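Malonyl CoA-acyl carrier protein transacylase (Staphylococcus aureus, PDB 3IM9) catalyses the transfer of the malonyl group from malonyl-CoA to holo-acyl carrier protein, which supplies malonyl-ACP for fatty acid biosynthesis. Local coordinates at residues Gly65-Glu68 and Asn69-Ala73; Asn166-Cys169 and Pro170-Val174; Asn237-Ala240 and Gln241-Asp245; Thr267-Leu270 and Ile271-Val275. All blocks are in the same frame, centred on the assembly; numbering follows the deposited sequence.

Contact 1 of 4, residues Gly65-Glu68 and Asn69-Ala73; sequences GETE and NTQPA. With ACT (acetate ion), chain C.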
loop_
_atom_site.group_PDB
_atom_site.type_symbol
_atom_site.label_atom_id
_atom_site.label_comp_id
_atom_site.label_asym_id
_atom_site.label_seq_id
_atom_site.Cartn_x
_atom_site.Cartn_y
_atom_site.Cartn_z
ATOM N N GLY A 65 3.639 10.899 -9.873
ATOM C CA GLY A 65 2.640 10.911 -8.784
ATOM C C GLY A 65 1.208 10.726 -9.229
ATOM O O GLY A 65 0.339 10.730 -8.321
ATOM N N GLU A 66 0.942 10.496 -10.521
ATOM C CA GLU A 66 -0.424 10.190 -10.980
ATOM C C GLU A 66 -0.535 8.680 -10.832
ATOM O O GLU A 66 0.251 7.926 -11.443
ATOM C CB GLU A 66 -0.613 10.633 -12.441
ATOM C CG GLU A 66 -0.365 12.173 -12.532
ATOM C CD GLU A 66 -0.253 12.743 -13.927
ATOM O OE1 GLU A 66 -0.572 12.028 -14.878
ATOM O OE2 GLU A 66 0.157 13.938 -14.101
ATOM N N THR A 67 -1.508 8.240 -10.032
ATOM C CA THR A 67 -1.584 6.818 -9.541
ATOM C C THR A 67 -1.568 5.759 -10.647
ATOM O O THR A 67 -1.038 4.652 -10.391
ATOM C CB THR A 67 -2.796 6.692 -8.619
ATOM O OG1 THR A 67 -2.596 5.521 -7.805
ATOM C CG2 THR A 67 -4.110 6.656 -9.350
ATOM N N GLU A 68 -2.039 6.090 -11.870
ATOM C CA GLU A 68 -1.971 5.086 -12.982
ATOM C C GLU A 68 -0.503 4.734 -13.299
ATOM O O GLU A 68 -0.202 3.615 -13.801
ATOM C CB GLU A 68 -2.760 5.534 -14.233
ATOM C CG GLU A 68 -2.299 6.824 -14.853
ATOM C CD GLU A 68 -2.923 8.071 -14.283
ATOM O OE1 GLU A 68 -3.092 8.982 -15.115
ATOM O OE2 GLU A 68 -3.159 8.239 -13.076
ATOM N N ASN A 69 0.374 5.690 -13.044
ATOM C CA ASN A 69 1.840 5.499 -13.166
ATOM C C ASN A 69 2.510 5.104 -11.874
ATOM O O ASN A 69 3.393 4.226 -11.866
ATOM C CB ASN A 69 2.515 6.747 -13.685
ATOM C CG ASN A 69 1.816 7.291 -14.919
ATOM O OD1 ASN A 69 1.527 6.545 -15.847
ATOM N ND2 ASN A 69 1.542 8.632 -14.938
ATOM N N THR A 70 2.074 5.681 -10.738
ATOM C CA THR A 70 2.792 5.422 -9.496
ATOM C C THR A 70 2.613 3.966 -9.099
ATOM O O THR A 70 3.528 3.376 -8.501
ATOM C CB THR A 70 2.159 6.216 -8.310
ATOM O OG1 THR A 70 1.720 7.538 -8.789
ATOM C CG2 THR A 70 3.278 6.387 -7.282
ATOM N N GLN A 71 1.433 3.403 -9.335
ATOM C CA GLN A 71 1.203 2.008 -8.872
ATOM C C GLN A 71 2.205 1.003 -9.497
ATOM O O GLN A 71 2.865 0.274 -8.756
ATOM C CB GLN A 71 -0.232 1.579 -9.047
ATOM C CG GLN A 71 -1.172 2.381 -8.090
ATOM C CD GLN A 71 -2.574 1.860 -8.058
ATOM O OE1 GLN A 71 -2.815 0.635 -8.108
ATOM N NE2 GLN A 71 -3.572 2.793 -8.005
ATOM N N PRO A 72 2.317 0.942 -10.827
ATOM C CA PRO A 72 3.314 0.018 -11.382
ATOM C C PRO A 72 4.722 0.469 -11.036
ATOM O O PRO A 72 5.579 -0.416 -10.857
ATOM C CB PRO A 72 3.095 0.105 -12.937
ATOM C CG PRO A 72 2.274 1.379 -13.137
ATOM C CD PRO A 72 1.432 1.506 -11.869
ATOM N N ALA A 73 4.967 1.774 -10.836
ATOM C CA ALA A 73 6.327 2.174 -10.424
ATOM C C ALA A 73 6.714 1.637 -9.053
ATOM O O ALA A 73 7.813 1.122 -8.862
ATOM C CB ALA A 73 6.331 3.736 -10.387
HETATM C C ACT C . -3.611 9.967 -7.858
HETATM O O ACT C . -3.311 10.055 -9.042
HETATM O OXT ACT C . -4.857 9.850 -7.677
HETATM C CH3 ACT C . -2.629 9.986 -6.743
HETATM O O HOH W 1 -0.279 10.052 -16.647
#
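T67 and Q71, one helical turn apart, run side by side and are joined twice. Q71 NE2 donates to T67 OG1 over 2.9 Å with an almost straight N-H (170°), and the hydroxyl lies in the plane of the amide. Alongside it the backbone bond from Q71 N to T67 O measures 3.0 Å. With OG1 swung away from its own amide nitrogen (chi1 -160°), the hydroxyl comes beside the Q71 chain.

One residue earlier, E66 O is shared by N69 N at 2.8 Å and T70 N at 3.0 Å, which arrive from opposite faces of the carbonyl. E66 occupies the N-cap position of helix 67-84, and T67 N donates a nearly straight bond of 2.7 Å to an oxygen of an acetate, probably from the crystallisation liquor; the helix start would favour such an anion. S203 N holds the same acetate.

Farther out, a water donates to E66 OE1 (2.7 Å), accepts from N69 ND2 (2.9 Å) and reaches E68 OE1 only weakly. In the second shell Q19 OE1 bonds to T67 OG1, R122 of the calcium site to Q71 OE1, R120 to N69 OD1, K63 O to N69 ND2, and L64 O to T70 OG1.

Contact 2 of 4, residues Asn166-Cys169 and Pro170-Val174; sequences NINC and PGQIV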
loop_
_atom_site.group_PDB
_atom_site.type_symbol
_atom_site.label_atom_id
_atom_site.label_comp_id
_atom_site.label_asym_id
_atom_site.label_seq_id
_atom_site.Cartn_x
_atom_site.Cartn_y
_atom_site.Cartn_z
ATOM N N ASN A 166 -7.857 5.190 5.282
ATOM C CA ASN A 166 -6.594 4.550 5.558
ATOM C C ASN A 166 -6.384 4.735 7.044
ATOM O O ASN A 166 -6.219 5.838 7.546
ATOM C CB ASN A 166 -5.382 5.169 4.765
ATOM C CG ASN A 166 -5.467 5.139 3.282
ATOM O OD1 ASN A 166 -4.689 5.919 2.627
ATOM N ND2 ASN A 166 -6.200 4.305 2.695
ATOM N N ILE A 167 -6.421 3.635 7.791
ATOM C CA ILE A 167 -6.295 3.633 9.243
ATOM C C ILE A 167 -4.817 3.301 9.543
ATOM O O ILE A 167 -4.433 2.165 9.544
ATOM C CB ILE A 167 -7.206 2.540 9.857
ATOM C CG1 ILE A 167 -8.677 2.663 9.347
ATOM C CG2 ILE A 167 -7.175 2.702 11.350
ATOM C CD1 ILE A 167 -9.345 3.946 9.469
ATOM N N ASN A 168 -4.020 4.336 9.623
ATOM C CA ASN A 168 -2.544 4.215 9.514
ATOM C C ASN A 168 -1.815 4.023 10.814
ATOM O O ASN A 168 -0.997 3.113 10.901
ATOM C CB ASN A 168 -1.977 5.410 8.712
ATOM C CG ASN A 168 -2.391 5.351 7.240
ATOM O OD1 ASN A 168 -2.867 4.323 6.757
ATOM N ND2 ASN A 168 -2.127 6.447 6.517
ATOM N N CYS A 169 -2.015 4.912 11.775
ATOM C CA CYS A 169 -1.389 4.759 13.107
ATOM C C CYS A 169 -2.175 5.646 14.041
ATOM O O CYS A 169 -3.006 6.434 13.616
ATOM C CB CYS A 169 0.101 5.129 13.086
ATOM S SG CYS A 169 0.464 6.873 12.767
ATOM N N PRO A 170 -1.996 5.505 15.334
ATOM C CA PRO A 170 -2.643 6.458 16.250
ATOM C C PRO A 170 -2.326 7.859 15.856
ATOM O O PRO A 170 -1.116 8.235 15.668
ATOM C CB PRO A 170 -1.952 6.125 17.592
ATOM C CG PRO A 170 -1.693 4.668 17.493
ATOM C CD PRO A 170 -1.123 4.526 16.038
ATOM N N GLY A 171 -3.391 8.671 15.647
ATOM C CA GLY A 171 -3.215 10.079 15.238
ATOM C C GLY A 171 -3.066 10.309 13.750
ATOM O O GLY A 171 -2.758 11.380 13.353
ATOM N N GLN A 172 -3.188 9.228 12.929
ATOM C CA GLN A 172 -3.139 9.499 11.481
ATOM C C GLN A 172 -4.201 8.612 10.817
ATOM O O GLN A 172 -4.032 7.402 10.649
ATOM C CB GLN A 172 -1.771 9.187 10.913
ATOM C CG GLN A 172 -1.745 9.497 9.357
ATOM C CD GLN A 172 -0.421 9.126 8.744
ATOM O OE1 GLN A 172 0.680 9.585 9.231
ATOM N NE2 GLN A 172 -0.464 8.411 7.689
ATOM N N ILE A 173 -5.337 9.235 10.416
ATOM C CA ILE A 173 -6.471 8.552 9.773
ATOM C C ILE A 173 -6.765 9.338 8.520
ATOM O O ILE A 173 -7.090 10.508 8.612
ATOM C CB ILE A 173 -7.750 8.505 10.686
ATOM C CG1 ILE A 173 -7.442 7.829 12.081
ATOM C CG2 ILE A 173 -8.878 7.770 9.939
ATOM C CD1 ILE A 173 -6.843 6.484 12.042
ATOM N N VAL A 174 -6.645 8.679 7.352
ATOM C CA VAL A 174 -7.043 9.364 6.127
ATOM C C VAL A 174 -8.479 9.051 5.895
ATOM O O VAL A 174 -8.878 7.915 6.009
ATOM C CB VAL A 174 -6.171 8.824 4.938
ATOM C CG1 VAL A 174 -6.524 9.614 3.646
ATOM C CG2 VAL A 174 -4.670 9.001 5.190
#
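Q172 O is gripped by two successive amides of the facing strand: N168 N, 3.2 Å away and nearly in line with the C=O bond, and C169 N, at 3.4 Å a weak bond. Two residues thus stand opposite one, which is a classic beta bulge, and the register of the hairpin slips by one there.

Beyond the bulge the chain reverses through a type II turn from C169 to Q172. Q172 N closes it on C169 O over 2.9 Å, coming from above the carbonyl plane. G171, at phi 86°, takes backbone angles that would press a beta carbon against the preceding carbonyl oxygen. Before the bulge, N166 and V174 form an antiparallel hydrogen-bonded pair, with V174 N to N166 O at 2.9 Å in the carbonyl plane and N166 N to V174 O at 3.0 Å.

The side chains sort by face. I167 and I173 meet through CG2 and CD1 at 3.9 Å, on the side covered by F145 and V148 of helix 145-155. The other face carries N166, C169, Q172 and V174, and there N166 CB lies 3.7 Å from V174 CB, the two chains pointing the same way. The side chains of N168 and Q172 cross, their amide planes 78° apart.

Strands 162-169 and 172-176 belong to the small ferredoxin-like subdomain of the malonyltransferase fold. The two backbone bonds to V174 fix the main chain of N166, which probably helps to place its side chain, in contact with H207, the probable active-site histidine.

Contact 3 of 4, residues Asn237-Ala240 and Gln241-Asp245; sequences NVNA and QGETD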
loop_
_atom_site.group_PDB
_atom_site.type_symbol
_atom_site.label_atom_id
_atom_site.label_comp_id
_atom_site.label_asym_id
_atom_site.label_seq_id
_atom_site.Cartn_x
_atom_site.Cartn_y
_atom_site.Cartn_z
ATOM N N ASN A 237 -5.461 -5.968 3.672
ATOM C CA ASN A 237 -5.923 -4.690 4.153
ATOM C C ASN A 237 -7.401 -4.680 4.559
ATOM O O ASN A 237 -7.778 -3.882 5.421
ATOM C CB ASN A 237 -5.746 -3.633 3.024
ATOM C CG ASN A 237 -4.329 -3.188 2.786
ATOM O OD1 ASN A 237 -3.356 -3.474 3.552
ATOM N ND2 ASN A 237 -4.198 -2.494 1.686
ATOM N N VAL A 238 -8.225 -5.485 3.874
ATOM C CA VAL A 238 -9.725 -5.411 4.070
ATOM C C VAL A 238 -10.050 -5.923 5.467
ATOM O O VAL A 238 -10.893 -5.360 6.136
ATOM C CB VAL A 238 -10.496 -6.201 2.984
ATOM C CG1 VAL A 238 -10.361 -5.599 1.691
ATOM C CG2 VAL A 238 -10.065 -7.604 2.800
ATOM N N ASN A 239 -9.371 -7.010 5.904
ATOM C CA ASN A 239 -9.811 -7.718 7.157
ATOM C C ASN A 239 -8.751 -7.889 8.193
ATOM O O ASN A 239 -9.038 -8.366 9.298
ATOM C CB ASN A 239 -10.410 -9.130 6.745
ATOM C CG ASN A 239 -9.336 -10.088 6.160
ATOM O OD1 ASN A 239 -8.207 -9.676 5.860
ATOM N ND2 ASN A 239 -9.661 -11.424 6.046
ATOM N N ALA A 240 -7.517 -7.437 7.888
ATOM C CA ALA A 240 -6.417 -7.449 8.885
ATOM C C ALA A 240 -6.145 -8.841 9.407
ATOM O O ALA A 240 -5.802 -8.948 10.606
ATOM C CB ALA A 240 -6.671 -6.430 10.056
ATOM N N GLN A 241 -6.229 -9.846 8.564
ATOM C CA GLN A 241 -5.821 -11.184 9.023
ATOM C C GLN A 241 -5.034 -11.867 7.925
ATOM O O GLN A 241 -5.201 -11.536 6.728
ATOM C CB GLN A 241 -7.055 -12.039 9.387
ATOM C CG GLN A 241 -7.906 -11.487 10.512
ATOM C CD GLN A 241 -9.160 -12.352 10.734
ATOM O OE1 GLN A 241 -9.887 -12.165 11.718
ATOM N NE2 GLN A 241 -9.422 -13.260 9.824
ATOM N N GLY A 242 -4.155 -12.812 8.304
ATOM C CA GLY A 242 -3.371 -13.619 7.315
ATOM C C GLY A 242 -4.238 -14.481 6.469
ATOM O O GLY A 242 -5.213 -15.144 6.958
ATOM N N GLU A 243 -3.977 -14.458 5.175
ATOM C CA GLU A 243 -4.768 -15.267 4.205
ATOM C C GLU A 243 -3.779 -16.007 3.327
ATOM O O GLU A 243 -2.745 -15.454 2.932
ATOM C CB GLU A 243 -5.764 -14.473 3.324
ATOM C CG GLU A 243 -6.784 -13.680 4.159
ATOM C CD GLU A 243 -7.811 -14.590 4.821
ATOM O OE1 GLU A 243 -7.771 -15.865 4.635
ATOM O OE2 GLU A 243 -8.696 -14.020 5.503
ATOM N N THR A 244 -4.101 -17.227 2.894
ATOM C CA THR A 244 -3.265 -17.962 1.907
ATOM C C THR A 244 -4.050 -18.466 0.747
ATOM O O THR A 244 -3.485 -18.798 -0.302
ATOM C CB THR A 244 -2.485 -19.165 2.572
ATOM O OG1 THR A 244 -3.473 -20.012 3.154
ATOM C CG2 THR A 244 -1.574 -18.671 3.701
ATOM N N ASP A 245 -5.369 -18.547 0.880
ATOM C CA ASP A 245 -6.195 -19.066 -0.212
ATOM C C ASP A 245 -6.200 -18.137 -1.430
ATOM O O ASP A 245 -6.384 -16.928 -1.287
ATOM C CB ASP A 245 -7.627 -19.310 0.268
ATOM C CG ASP A 245 -8.419 -20.186 -0.682
ATOM O OD1 ASP A 245 -9.407 -19.692 -1.264
ATOM O OD2 ASP A 245 -8.053 -21.370 -0.846
#
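The amide of N239 and the carboxylate of E243 lie nearly in one plane, 17° apart, and meet through their edges. N239 ND2 donates to E243 OE2 over 2.8 Å. The oxygen is practically in the amide plane and receives the bond on its anti lone pair, the one turned away from the other carboxylate oxygen. The N-H angle of 141° leaves the bond somewhat bent.

The opposite corner of the same amide is used as well. N239 OD1 accepts a weak bond from Q241 N at 3.4 Å, two residues on, so the side chain closes an Asx turn, though loosely. The E243 bond, helped by the weak one from Q241 N, probably limits the rotation of the amide. It reaches both partners because CG stands between the backbone N and the carbonyl carbon, with chi1 67°, while the E243 chain folds back at chi2 to bring its carboxylate to the loop.

Between N239 and Q241, A240 adopts left-handed helical backbone angles, which turn the chain sharply. Past this corner the long side chain of Q241 leaves extended and lies on W269 of helix 263-272.

The loop closes a short antiparallel beta hairpin between strands 234-235 and 242-243, where E243 and V234 share a backbone bond. A240 rests on N265 and S266 of helix 263-272, E243 packs on V248 and I249 of helix 246-256, and D245, through OD1, caps that helix at V248 N.

Contact 4 of 4, residues Thr267-Leu270 and Ile271-Val275; sequences TEWL and IDQGV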
loop_
_atom_site.group_PDB
_atom_site.type_symbol
_atom_site.label_atom_id
_atom_site.label_comp_id
_atom_site.label_asym_id
_atom_site.label_seq_id
_atom_site.Cartn_x
_atom_site.Cartn_y
_atom_site.Cartn_z
ATOM N N THR A 267 -1.015 -4.578 11.528
ATOM C CA THR A 267 0.208 -4.536 12.273
ATOM C C THR A 267 0.030 -5.276 13.615
ATOM O O THR A 267 0.917 -6.118 14.003
ATOM C CB THR A 267 0.672 -3.092 12.527
ATOM O OG1 THR A 267 0.915 -2.483 11.240
ATOM C CG2 THR A 267 2.015 -3.062 13.279
ATOM N N GLU A 268 -1.075 -4.990 14.279
ATOM C CA GLU A 268 -1.342 -5.599 15.622
ATOM C C GLU A 268 -1.501 -7.115 15.483
ATOM O O GLU A 268 -0.959 -7.882 16.330
ATOM C CB GLU A 268 -2.539 -4.953 16.243
ATOM C CG GLU A 268 -2.145 -3.504 16.653
ATOM C CD GLU A 268 -3.248 -2.752 17.368
ATOM O OE1 GLU A 268 -4.417 -3.105 17.117
ATOM O OE2 GLU A 268 -2.846 -1.758 18.068
ATOM N N TRP A 269 -2.122 -7.590 14.417
ATOM C CA TRP A 269 -2.366 -9.029 14.234
ATOM C C TRP A 269 -1.030 -9.688 14.056
ATOM O O TRP A 269 -0.777 -10.768 14.612
ATOM C CB TRP A 269 -3.248 -9.244 13.041
ATOM C CG TRP A 269 -3.646 -10.695 12.866
ATOM C CD1 TRP A 269 -4.803 -11.303 13.364
ATOM C CD2 TRP A 269 -2.975 -11.695 12.082
ATOM N NE1 TRP A 269 -4.874 -12.617 12.926
ATOM C CE2 TRP A 269 -3.760 -12.898 12.160
ATOM C CE3 TRP A 269 -1.737 -11.713 11.358
ATOM C CZ2 TRP A 269 -3.363 -14.086 11.501
ATOM C CZ3 TRP A 269 -1.361 -12.873 10.690
ATOM C CH2 TRP A 269 -2.176 -14.046 10.780
ATOM N N LEU A 270 -0.103 -9.031 13.357
ATOM C CA LEU A 270 1.147 -9.652 13.094
ATOM C C LEU A 270 1.950 -9.698 14.338
ATOM O O LEU A 270 2.574 -10.764 14.630
ATOM C CB LEU A 270 1.927 -8.791 12.025
ATOM C CG LEU A 270 1.420 -9.197 10.654
ATOM C CD1 LEU A 270 1.977 -8.166 9.593
ATOM C CD2 LEU A 270 1.835 -10.590 10.225
ATOM N N ILE A 271 1.905 -8.645 15.134
ATOM C CA ILE A 271 2.664 -8.638 16.418
ATOM C C ILE A 271 2.059 -9.718 17.371
ATOM O O ILE A 271 2.846 -10.460 18.027
ATOM C CB ILE A 271 2.604 -7.264 17.028
ATOM C CG1 ILE A 271 3.375 -6.276 16.091
ATOM C CG2 ILE A 271 3.237 -7.279 18.449
ATOM C CD1 ILE A 271 3.272 -4.828 16.537
ATOM N N ASP A 272 0.764 -9.896 17.343
ATOM C CA ASP A 272 0.149 -10.935 18.150
ATOM C C ASP A 272 0.488 -12.367 17.675
ATOM O O ASP A 272 0.280 -13.296 18.412
ATOM C CB ASP A 272 -1.339 -10.732 18.132
ATOM C CG ASP A 272 -1.793 -9.529 18.931
ATOM O OD1 ASP A 272 -1.027 -8.896 19.638
ATOM O OD2 ASP A 272 -2.971 -9.236 18.797
ATOM N N GLN A 273 1.019 -12.528 16.483
ATOM C CA GLN A 273 1.509 -13.842 16.088
ATOM C C GLN A 273 2.981 -14.037 16.361
ATOM O O GLN A 273 3.586 -15.115 15.972
ATOM C CB GLN A 273 1.352 -14.085 14.609
ATOM C CG GLN A 273 -0.038 -13.865 14.042
ATOM C CD GLN A 273 -1.208 -14.244 14.961
ATOM O OE1 GLN A 273 -2.127 -13.419 15.248
ATOM N NE2 GLN A 273 -1.218 -15.477 15.383
ATOM N N GLY A 274 3.588 -13.050 16.953
ATOM C CA GLY A 274 5.032 -13.111 17.273
ATOM C C GLY A 274 5.986 -12.436 16.290
ATOM O O GLY A 274 7.177 -12.627 16.379
ATOM N N VAL A 275 5.426 -11.644 15.347
ATOM C CA VAL A 275 6.312 -10.783 14.578
ATOM C C VAL A 275 6.908 -9.718 15.412
ATOM O O VAL A 275 6.205 -8.891 15.993
ATOM C CB VAL A 275 5.570 -10.184 13.352
ATOM C CG1 VAL A 275 6.570 -9.325 12.557
ATOM C CG2 VAL A 275 5.072 -11.277 12.479
#
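L270 O takes V275 N at 3.1 Å and Q273 N at 3.0 Å in the Schellman motif that ends helix 263-272. The two donors come from opposite faces of its plane, Q273 N from well above it. Earlier in the helix, I271 N to T267 O (2.9 Å) and D272 N to E268 O (2.8 Å) are regular helical links, while the next, Q273 N to W269 O, is weak. G274, with phi 97°, makes the reversal that lets the chain enter strand 275-281.

Apolar contacts accompany this on the side facing the sheet. T267 CG2 touches I271 CD1 at 3.9 Å, the two chains side by side, and L270 CD2 meets V275 CG2 at 4.0 Å. F92 lies against both L270 and V275, and F278 against T267, L270 and I271, so the helix end is seated on strands 92-95 and 275-281 of the parallel sheet.

The remaining interaction is CH-pi. W269 projects with CG opposite its backbone N (chi1 -175°), and Q273 bends at chi2 to lay its chain across the indole. Q273 CG sits 3.8 Å from the centroid of the six-membered ring of W269, 12° off the ring normal.

How the contacts relate
Contacts 3 and 4 are the two that touch: W269 of contact 4 lies against the loop of contact 3, where W269 CH2 lies 3.4 Å from G242 N and W269 CB 3.5 Å from A240 O. The other pairs are separate, contacts 1 and 2 having centres about 22 Å apart. These two nevertheless converge on the probable catalytic pair. The side chains of Q71 in contact 1 and N166 in contact 2 each come within about 6 Å of that of S97, probably on a nucleophile elbow, and within about 8 and 4 Å of that of H207. The Q71 side chain is also about 7 Å from the calcium ion. Contacts 3 and 4 lie away from these sites.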